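Local coordinates for CELL WALL surface anchor family protein (Streptococcus pneumoniae, PDB 2X9X) that forms the repeating backbone subunit of the pneumococcal pilus, a surface fibre probably used in cell adhesion, at residues Y264-V269 and Q408-T413; Q422-T427 and A435-N440; E282-N287 and E367-L372. The protein carries 1 engineered substitution. All blocks are in the same frame, centred on the assembly; numbering follows the deposited sequence.

Contact 1 (Y264-V269 and Q408-T413); sequences YGKKFV and QKFEVT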
loop_
_atom_site.group_PDB
_atom_site.type_symbol
_atom_site.label_atom_id
_atom_site.label_comp_id
_atom_site.label_asym_id
_atom_site.label_seq_id
_atom_site.Cartn_x
_atom_site.Cartn_y
_atom_site.Cartn_z
ATOM N N TYR A 264 4.258 8.605 -6.097
ATOM C CA TYR A 264 4.009 9.282 -7.372
ATOM C C TYR A 264 4.995 8.820 -8.449
ATOM O O TYR A 264 5.975 8.136 -8.153
ATOM C CB TYR A 264 4.106 10.807 -7.199
ATOM C CG TYR A 264 3.136 11.405 -6.202
ATOM C CD1 TYR A 264 1.909 10.807 -5.939
ATOM C CD2 TYR A 264 3.436 12.595 -5.551
ATOM C CE1 TYR A 264 1.018 11.365 -5.028
ATOM C CE2 TYR A 264 2.558 13.161 -4.642
ATOM C CZ TYR A 264 1.353 12.542 -4.383
ATOM O OH TYR A 264 0.481 13.117 -3.483
ATOM N N GLY A 265 4.742 9.197 -9.698
ATOM C CA GLY A 265 5.617 8.800 -10.785
ATOM C C GLY A 265 5.509 9.682 -12.014
ATOM O O GLY A 265 4.779 10.677 -12.015
ATOM N N LYS A 266 6.233 9.313 -13.069
ATOM C CA LYS A 266 6.245 10.100 -14.297
ATOM C C LYS A 266 6.511 9.212 -15.507
ATOM O O LYS A 266 7.306 8.271 -15.427
ATOM C CB LYS A 266 7.318 11.192 -14.210
ATOM C CG LYS A 266 7.173 12.303 -15.243
ATOM C CD LYS A 266 5.984 13.195 -14.916
ATOM C CE LYS A 266 5.792 14.289 -15.953
ATOM N NZ LYS A 266 5.328 13.745 -17.272
ATOM N N LYS A 267 5.849 9.526 -16.622
ATOM C CA LYS A 267 6.033 8.824 -17.892
ATOM C C LYS A 267 6.723 9.733 -18.906
ATOM O O LYS A 267 6.533 10.955 -18.884
ATOM C CB LYS A 267 4.684 8.390 -18.462
ATOM C CG LYS A 267 3.912 7.420 -17.594
ATOM C CD LYS A 267 2.474 7.288 -18.089
ATOM C CE LYS A 267 1.685 6.299 -17.253
ATOM N NZ LYS A 267 0.213 6.483 -17.429
ATOM N N PHE A 268 7.518 9.130 -19.790
ATOM C CA PHE A 268 8.249 9.851 -20.833
ATOM C C PHE A 268 8.151 9.129 -22.179
ATOM O O PHE A 268 8.028 7.901 -22.222
ATOM C CB PHE A 268 9.733 9.957 -20.470
ATOM C CG PHE A 268 9.998 10.559 -19.121
ATOM C CD1 PHE A 268 10.192 11.922 -18.984
ATOM C CD2 PHE A 268 10.074 9.759 -17.992
ATOM C CE1 PHE A 268 10.447 12.483 -17.738
ATOM C CE2 PHE A 268 10.329 10.311 -16.748
ATOM C CZ PHE A 268 10.514 11.675 -16.623
ATOM N N VAL A 269 8.227 9.889 -23.273
ATOM C CA VAL A 269 8.385 9.304 -24.606
ATOM C C VAL A 269 9.535 9.980 -25.350
ATOM O O VAL A 269 9.569 11.206 -25.485
ATOM C CB VAL A 269 7.105 9.413 -25.470
ATOM C CG1 VAL A 269 7.354 8.836 -26.871
ATOM C CG2 VAL A 269 5.938 8.709 -24.798
ATOM N N GLN A 408 16.617 17.757 -18.818
ATOM C CA GLN A 408 15.231 18.123 -19.063
ATOM C C GLN A 408 14.401 18.076 -17.794
ATOM O O GLN A 408 14.263 17.032 -17.158
ATOM C CB GLN A 408 14.591 17.252 -20.136
ATOM C CG GLN A 408 13.171 17.689 -20.458
ATOM C CD GLN A 408 12.663 17.120 -21.762
ATOM O OE1 GLN A 408 13.444 16.774 -22.652
ATOM N NE2 GLN A 408 11.346 17.022 -21.887
ATOM N N LYS A 409 13.850 19.230 -17.443
ATOM C CA LYS A 409 13.042 19.390 -16.248
ATOM C C LYS A 409 11.730 18.623 -16.355
ATOM O O LYS A 409 11.084 18.604 -17.412
ATOM C CB LYS A 409 12.764 20.879 -16.035
ATOM C CG LYS A 409 11.954 21.235 -14.802
ATOM C CD LYS A 409 11.693 22.743 -14.783
ATOM C CE LYS A 409 11.011 23.202 -13.511
ATOM N NZ LYS A 409 10.844 24.685 -13.500
ATOM N N PHE A 410 11.350 17.968 -15.265
ATOM C CA PHE A 410 10.004 17.422 -15.138
ATOM C C PHE A 410 9.472 17.562 -13.718
ATOM O O PHE A 410 10.236 17.631 -12.751
ATOM C CB PHE A 410 9.903 15.977 -15.655
ATOM C CG PHE A 410 10.691 14.962 -14.859
ATOM C CD1 PHE A 410 10.073 14.194 -13.880
ATOM C CD2 PHE A 410 12.033 14.730 -15.135
ATOM C CE1 PHE A 410 10.788 13.236 -13.168
ATOM C CE2 PHE A 410 12.749 13.777 -14.431
ATOM C CZ PHE A 410 12.124 13.024 -13.447
ATOM N N GLU A 411 8.154 17.649 -13.602
ATOM C CA GLU A 411 7.514 17.809 -12.305
ATOM C C GLU A 411 6.742 16.555 -11.930
ATOM O O GLU A 411 5.902 16.080 -12.694
ATOM C CB GLU A 411 6.566 19.010 -12.323
ATOM C CG GLU A 411 7.192 20.302 -12.822
ATOM C CD GLU A 411 7.964 21.034 -11.746
ATOM O OE1 GLU A 411 8.475 22.141 -12.028
ATOM O OE2 GLU A 411 8.051 20.505 -10.618
ATOM N N VAL A 412 7.035 16.017 -10.750
ATOM C CA VAL A 412 6.266 14.905 -10.204
ATOM C C VAL A 412 5.228 15.472 -9.238
ATOM O O VAL A 412 5.554 16.284 -8.364
ATOM C CB VAL A 412 7.181 13.902 -9.485
ATOM C CG1 VAL A 412 6.361 12.795 -8.817
ATOM C CG2 VAL A 412 8.201 13.324 -10.470
ATOM N N THR A 413 3.977 15.059 -9.419
ATOM C CA THR A 413 2.855 15.566 -8.638
ATOM C C THR A 413 1.877 14.438 -8.360
ATOM O O THR A 413 2.072 13.311 -8.817
ATOM C CB THR A 413 2.074 16.644 -9.403
ATOM O OG1 THR A 413 1.317 16.020 -10.452
ATOM C CG2 THR A 413 3.016 17.691 -9.999
HETATM O O HOH W 1 2.051 10.645 -9.843
#
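Strands 264-269 and 408-412 pass face to face rather than edge to edge, their short axes 7.1 Å apart at closest and 142° between directions, with Tyr264 opposite Thr413 and Gly265 opposite Val412. At the far end the edge of Phe268 stands on the face of Phe410: Phe268 CZ sits over the centre of the Phe410 ring, the planes are at 86° and the centroids 4.8 Å apart, a T-shaped stack. The Phe410 ring is raised to this place by a chi1 of 66°, which sets CG between its own backbone N and carbonyl carbon. Such layering is that of a beta sandwich, consistent with the Cna-B and prealbumin-like families of this chain. Lys266 slides past Phe410 in the opposite sense, its CG 3.7 Å from CD1 of that ring; the chain then bends at chi2 and chi4, laying CD 3.6 Å from Glu411 O and delivering NZ to Thr436 OG1. Val412 CG1 presses on Tyr264 CB at 3.4 Å. Beside it, Thr413 O lies over one face of the Tyr264 ring, toward the rim. A water accepts from Gly265 N and lies 2.9 Å from Thr413 O, a position from which it may donate to that oxygen.

Contact 2 (Q422-T427 and A435-N440); sequences QGIEYT and ATKVVN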
loop_
_atom_site.group_PDB
_atom_site.type_symbol
_atom_site.label_atom_id
_atom_site.label_comp_id
_atom_site.label_asym_id
_atom_site.label_seq_id
_atom_site.Cartn_x
_atom_site.Cartn_y
_atom_site.Cartn_z
ATOM N N GLN A 422 -0.340 16.908 -20.862
ATOM C CA GLN A 422 1.118 16.926 -20.865
ATOM C C GLN A 422 1.656 16.947 -22.298
ATOM O O GLN A 422 0.992 17.462 -23.199
ATOM C CB GLN A 422 1.671 15.773 -20.017
ATOM C CG GLN A 422 0.889 15.612 -18.705
ATOM C CD GLN A 422 1.596 14.769 -17.659
ATOM O OE1 GLN A 422 1.005 13.849 -17.081
ATOM N NE2 GLN A 422 2.859 15.088 -17.393
ATOM N N GLY A 423 2.849 16.405 -22.518
ATOM C CA GLY A 423 3.527 16.577 -23.794
ATOM C C GLY A 423 3.115 15.685 -24.956
ATOM O O GLY A 423 3.124 16.124 -26.113
ATOM N N ILE A 424 2.756 14.440 -24.659
ATOM C CA ILE A 424 2.532 13.436 -25.692
ATOM C C ILE A 424 1.846 12.216 -25.093
ATOM O O ILE A 424 1.914 12.000 -23.886
ATOM C CB ILE A 424 3.878 13.003 -26.329
ATOM C CG1 ILE A 424 3.647 12.085 -27.532
ATOM C CG2 ILE A 424 4.793 12.340 -25.286
ATOM C CD1 ILE A 424 4.897 11.833 -28.340
ATOM N N GLU A 425 1.177 11.430 -25.935
ATOM C CA GLU A 425 0.601 10.152 -25.515
ATOM C C GLU A 425 1.704 9.155 -25.167
ATOM O O GLU A 425 2.580 8.893 -25.987
ATOM C CB GLU A 425 -0.258 9.557 -26.637
ATOM C CG GLU A 425 -1.560 10.288 -26.908
ATOM C CD GLU A 425 -2.187 9.888 -28.236
ATOM O OE1 GLU A 425 -1.434 9.547 -29.173
ATOM O OE2 GLU A 425 -3.432 9.920 -28.344
ATOM N N TYR A 426 1.667 8.598 -23.958
ATOM C CA TYR A 426 2.605 7.534 -23.604
ATOM C C TYR A 426 2.512 6.423 -24.643
ATOM O O TYR A 426 3.517 5.982 -25.200
ATOM C CB TYR A 426 2.265 6.971 -22.228
ATOM C CG TYR A 426 3.349 6.142 -21.580
ATOM C CD1 TYR A 426 4.673 6.573 -21.561
ATOM C CD2 TYR A 426 3.041 4.944 -20.940
ATOM C CE1 TYR A 426 5.662 5.823 -20.932
ATOM C CE2 TYR A 426 4.019 4.194 -20.315
ATOM C CZ TYR A 426 5.328 4.636 -20.314
ATOM O OH TYR A 426 6.300 3.888 -19.683
ATOM N N THR A 427 1.289 5.974 -24.900
ATOM C CA THR A 427 1.047 4.976 -25.930
ATOM C C THR A 427 0.214 5.607 -27.035
ATOM O O THR A 427 -0.888 6.099 -26.791
ATOM C CB THR A 427 0.344 3.730 -25.361
ATOM O OG1 THR A 427 1.137 3.181 -24.300
ATOM C CG2 THR A 427 0.162 2.676 -26.439
ATOM N N ALA A 435 2.354 11.840 -20.999
ATOM C CA ALA A 435 3.802 11.668 -20.922
ATOM C C ALA A 435 4.565 12.942 -21.276
ATOM O O ALA A 435 4.076 13.787 -22.033
ATOM C CB ALA A 435 4.252 10.514 -21.816
ATOM N N THR A 436 5.766 13.062 -20.721
ATOM C CA THR A 436 6.695 14.130 -21.068
ATOM C C THR A 436 7.405 13.780 -22.368
ATOM O O THR A 436 7.894 12.660 -22.540
ATOM C CB THR A 436 7.752 14.329 -19.961
ATOM O OG1 THR A 436 7.125 14.884 -18.798
ATOM C CG2 THR A 436 8.855 15.264 -20.428
ATOM N N LYS A 437 7.450 14.743 -23.281
ATOM C CA LYS A 437 8.047 14.548 -24.592
ATOM C C LYS A 437 9.527 14.917 -24.557
ATOM O O LYS A 437 9.883 16.038 -24.190
ATOM C CB LYS A 437 7.305 15.413 -25.608
ATOM C CG LYS A 437 7.649 15.154 -27.050
ATOM C CD LYS A 437 6.681 15.934 -27.940
ATOM C CE LYS A 437 7.099 15.952 -29.388
ATOM N NZ LYS A 437 6.143 16.783 -30.172
ATOM N N VAL A 438 10.386 13.971 -24.924
ATOM C CA VAL A 438 11.825 14.218 -24.968
ATOM C C VAL A 438 12.316 14.137 -26.412
ATOM O O VAL A 438 12.302 13.067 -27.025
ATOM C CB VAL A 438 12.600 13.210 -24.091
ATOM C CG1 VAL A 438 14.086 13.558 -24.064
ATOM C CG2 VAL A 438 12.030 13.191 -22.680
ATOM N N VAL A 439 12.742 15.277 -26.950
ATOM C CA VAL A 439 13.048 15.382 -28.374
ATOM C C VAL A 439 14.542 15.262 -28.678
ATOM O O VAL A 439 15.359 16.001 -28.128
ATOM C CB VAL A 439 12.532 16.716 -28.950
ATOM C CG1 VAL A 439 12.714 16.748 -30.458
ATOM C CG2 VAL A 439 11.071 16.922 -28.579
ATOM N N ASN A 440 14.886 14.333 -29.567
ATOM C CA ASN A 440 16.274 14.096 -29.948
ATOM C C ASN A 440 16.658 14.922 -31.168
ATOM O O ASN A 440 15.837 15.138 -32.058
ATOM C CB ASN A 440 16.492 12.611 -30.244
ATOM C CG ASN A 440 17.742 12.063 -29.584
ATOM O OD1 ASN A 440 17.818 11.972 -28.355
#
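Gly423 and Ile424 share one acceptor: both backbone N-H groups donate to Ala435 O, at 125° and 133°, with Gly423 N at 2.9 Å and Ile424 N at 3.0 Å, and both bonds are weak because they are well bent. In return Ala435 N donates to Ile424 O over 2.9 Å, approaching nearly along the C=O axis. Two residues of 422-427 thus face one residue across an antiparallel bridge, the definition of a classic beta bulge. Ala435 is the buried centre of the contact. Its CB rests 3.5 Å from Ile424 O and is flanked by Ile424 CG2 and by Tyr426, whose CA is 3.8 Å away and whose CD1 lies 4.0 Å from it. Ile424 puts CG1 anti to its backbone N (chi1 -173°), and this turns CG2 onto Ala435 O and the CB of Lys437. The Lys437 chain runs out extended, passing Gly423 O with CD, and ends in a salt bridge to Asp275.

Further out, Arg277 donates to the carbonyl oxygens of Glu425 and Tyr426, while Asp434 OD1 takes the Tyr426 N-H, so two outside side chains hold the backbone of the loop at Glu425 and Tyr426. Strand 436-439 bonds to strand 260-271 and leads to Asn440, whose CG is covalently linked to Lys270 NZ. With the amide nitrogen of Asn440 absent from the model, this link is consistent with an intramolecular isopeptide bond, a cross-link well known in pilin domains of this kind. Such a link would tie the end of the chain covalently to strand 260-271, next to which the bulge itself is held by three bent backbone bonds, two of them weak.

Contact 3 (E282-N287 and E367-L372); sequences EFVIAN and ENVVKL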
loop_
_atom_site.group_PDB
_atom_site.type_symbol
_atom_site.label_atom_id
_atom_site.label_comp_id
_atom_site.label_asym_id
_atom_site.label_seq_id
_atom_site.Cartn_x
_atom_site.Cartn_y
_atom_site.Cartn_z
ATOM N N GLU A 282 19.025 6.110 -23.219
ATOM C CA GLU A 282 19.209 5.834 -21.795
ATOM C C GLU A 282 19.340 7.117 -20.984
ATOM O O GLU A 282 19.977 8.078 -21.431
ATOM C CB GLU A 282 20.417 4.916 -21.576
ATOM C CG GLU A 282 20.333 3.616 -22.374
ATOM C CD GLU A 282 21.444 2.627 -22.050
ATOM O OE1 GLU A 282 22.287 2.921 -21.177
ATOM O OE2 GLU A 282 21.467 1.546 -22.673
ATOM N N PHE A 283 18.731 7.122 -19.798
ATOM C CA PHE A 283 18.663 8.310 -18.952
ATOM C C PHE A 283 18.877 8.004 -17.476
ATOM O O PHE A 283 18.574 6.906 -16.999
ATOM C CB PHE A 283 17.290 8.972 -19.076
ATOM C CG PHE A 283 16.953 9.415 -20.460
ATOM C CD1 PHE A 283 17.207 10.716 -20.864
ATOM C CD2 PHE A 283 16.380 8.533 -21.361
ATOM C CE1 PHE A 283 16.897 11.130 -22.148
ATOM C CE2 PHE A 283 16.070 8.940 -22.648
ATOM C CZ PHE A 283 16.327 10.241 -23.039
ATOM N N VAL A 284 19.380 8.998 -16.754
ATOM C CA VAL A 284 19.369 8.973 -15.300
ATOM C C VAL A 284 18.586 10.184 -14.799
ATOM O O VAL A 284 18.228 11.069 -15.585
ATOM C CB VAL A 284 20.793 8.967 -14.704
ATOM C CG1 VAL A 284 21.529 7.689 -15.117
ATOM C CG2 VAL A 284 21.565 10.211 -15.134
ATOM N N ILE A 285 18.303 10.213 -13.503
ATOM C CA ILE A 285 17.536 11.304 -12.915
ATOM C C ILE A 285 18.360 12.093 -11.900
ATOM O O ILE A 285 18.962 11.518 -10.989
ATOM C CB ILE A 285 16.249 10.777 -12.250
ATOM C CG1 ILE A 285 15.318 10.185 -13.311
ATOM C CG2 ILE A 285 15.547 11.893 -11.490
ATOM C CD1 ILE A 285 14.149 9.405 -12.742
ATOM N N ALA A 286 18.394 13.414 -12.072
ATOM C CA ALA A 286 19.127 14.290 -11.164
ATOM C C ALA A 286 18.170 15.175 -10.372
ATOM O O ALA A 286 17.033 15.409 -10.795
ATOM C CB ALA A 286 20.127 15.144 -11.935
ATOM N N ASN A 287 18.632 15.665 -9.224
ATOM C CA ASN A 287 17.810 16.517 -8.369
ATOM C C ASN A 287 18.116 18.007 -8.544
ATOM O O ASN A 287 17.680 18.836 -7.746
ATOM C CB ASN A 287 17.923 16.096 -6.893
ATOM C CG ASN A 287 19.337 16.226 -6.341
ATOM O OD1 ASN A 287 20.218 16.806 -6.974
ATOM N ND2 ASN A 287 19.552 15.685 -5.147
ATOM N N GLU A 367 27.058 2.149 -9.510
ATOM C CA GLU A 367 26.378 0.991 -10.086
ATOM C C GLU A 367 24.895 0.894 -9.707
ATOM O O GLU A 367 24.134 0.151 -10.332
ATOM C CB GLU A 367 27.108 -0.306 -9.724
ATOM C CG GLU A 367 27.231 -0.568 -8.234
ATOM C CD GLU A 367 27.951 -1.870 -7.930
ATOM O OE1 GLU A 367 27.744 -2.418 -6.827
ATOM O OE2 GLU A 367 28.720 -2.348 -8.794
ATOM N N ASN A 368 24.485 1.648 -8.693
ATOM C CA ASN A 368 23.108 1.591 -8.209
ATOM C C ASN A 368 22.203 2.691 -8.756
ATOM O O ASN A 368 21.010 2.730 -8.448
ATOM C CB ASN A 368 23.096 1.611 -6.683
ATOM C CG ASN A 368 23.796 0.413 -6.096
ATOM O OD1 ASN A 368 23.362 -0.720 -6.286
ATOM N ND2 ASN A 368 24.899 0.650 -5.396
ATOM N N VAL A 369 22.771 3.578 -9.565
ATOM C CA VAL A 369 22.002 4.661 -10.161
ATOM C C VAL A 369 20.939 4.071 -11.077
ATOM O O VAL A 369 21.220 3.166 -11.867
ATOM C CB VAL A 369 22.909 5.655 -10.937
ATOM C CG1 VAL A 369 22.074 6.625 -11.769
ATOM C CG2 VAL A 369 23.804 6.423 -9.973
ATOM N N VAL A 370 19.714 4.563 -10.939
ATOM C CA VAL A 370 18.599 4.086 -11.744
ATOM C C VAL A 370 18.755 4.538 -13.194
ATOM O O VAL A 370 18.909 5.733 -13.470
ATOM C CB VAL A 370 17.247 4.581 -11.182
ATOM C CG1 VAL A 370 16.095 4.105 -12.055
ATOM C CG2 VAL A 370 17.057 4.112 -9.741
ATOM N N LYS A 371 18.718 3.579 -14.113
ATOM C CA LYS A 371 18.875 3.872 -15.533
ATOM C C LYS A 371 17.627 3.489 -16.319
ATOM O O LYS A 371 17.220 2.320 -16.352
ATOM C CB LYS A 371 20.110 3.168 -16.104
ATOM C CG LYS A 371 20.362 3.490 -17.564
ATOM C CD LYS A 371 21.824 3.337 -17.917
ATOM C CE LYS A 371 22.670 4.383 -17.199
ATOM N NZ LYS A 371 24.117 4.189 -17.474
ATOM N N LEU A 372 17.024 4.486 -16.956
ATOM C CA LEU A 372 15.814 4.274 -17.739
ATOM C C LEU A 372 16.188 4.111 -19.206
ATOM O O LEU A 372 17.141 4.730 -19.674
ATOM C CB LEU A 372 14.852 5.447 -17.549
ATOM C CG LEU A 372 14.588 5.812 -16.084
ATOM C CD1 LEU A 372 13.634 7.003 -15.982
ATOM C CD2 LEU A 372 14.048 4.606 -15.322
HETATM O O HOH W 2 23.908 4.930 -20.329
HETATM O O HOH W 3 18.795 7.923 -11.843
#
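Phe283 and Leu372 form a hydrogen-bonded antiparallel pair, by which the short strand 372-373 borders 282-286 at the margin of a four-stranded antiparallel sheet, part of a sandwich consistent with the Cna-B and prealbumin-like families. Phe283 N to Leu372 O and Leu372 N to Phe283 O both measure 2.9 Å. Leu372 N reaches Phe283 O in the carbonyl plane at an N-H...O angle of 163°, whereas Phe283 N meets Leu372 O with a modest tilt from that plane. Each carbonyl oxygen also receives a CA-H: Glu282 CA lies 3.2 Å from Leu372 O, and Lys371 CA comes similarly close to Phe283 O.

Beyond the pair the backbones part, and a water takes over the bonding: the water oxygen lies 2.7 Å from Val370 O, to which it donates, and accepts from Ile285 N.

Apolar contacts line two places. Val284 CG1 packs on Val369 CG1 at 3.6 Å, with the Val370 carbonyl oxygen close by, and Lys371 CE lies near the same methyl group. Ile285 and Leu372 meet through their CD1 methyls, 4.1 Å apart. The Phe283 ring leads away from this margin to stack on Phe380 of the facing sheet.

The charged groups pass close without forming a salt bridge. Glu282 OE1 lies 3.3 Å from Lys371 CD; beyond CD the lysine chain bends at chi3 (-67°), and Lys371 NZ stays 4.3 Å from Glu282 OE1; OE2 has its own salt bridge to Lys314 in helix 304-325. Between the two segments a second water closes the gap, donating to Glu282 OE1 at 2.7 Å and accepting from Lys371 NZ.

All three contacts belong to one sandwich. Contact 1 spans its two sheets; contact 2 folds a loop onto strand 436-439, neighbour of 260-271; contact 3 lies at the margin of the sheet that also holds 408-412. The centres of contacts 1 and 2 are about 10 Å apart, joined by Lys266 NZ to Thr436 OG1 (2.6 Å). Contact 3, about 14 Å from contact 1 and nested in its loop, touches it where Ile285 CG2 meets Phe410 CZ at 4.1 Å. About 19 Å separates the centres of contacts 2 and 3, yet Val438 CG1 still packs on Phe283 CZ. The sodium ligands Asp136, Val137, Asp255 and Glu258 lie outside all three contacts.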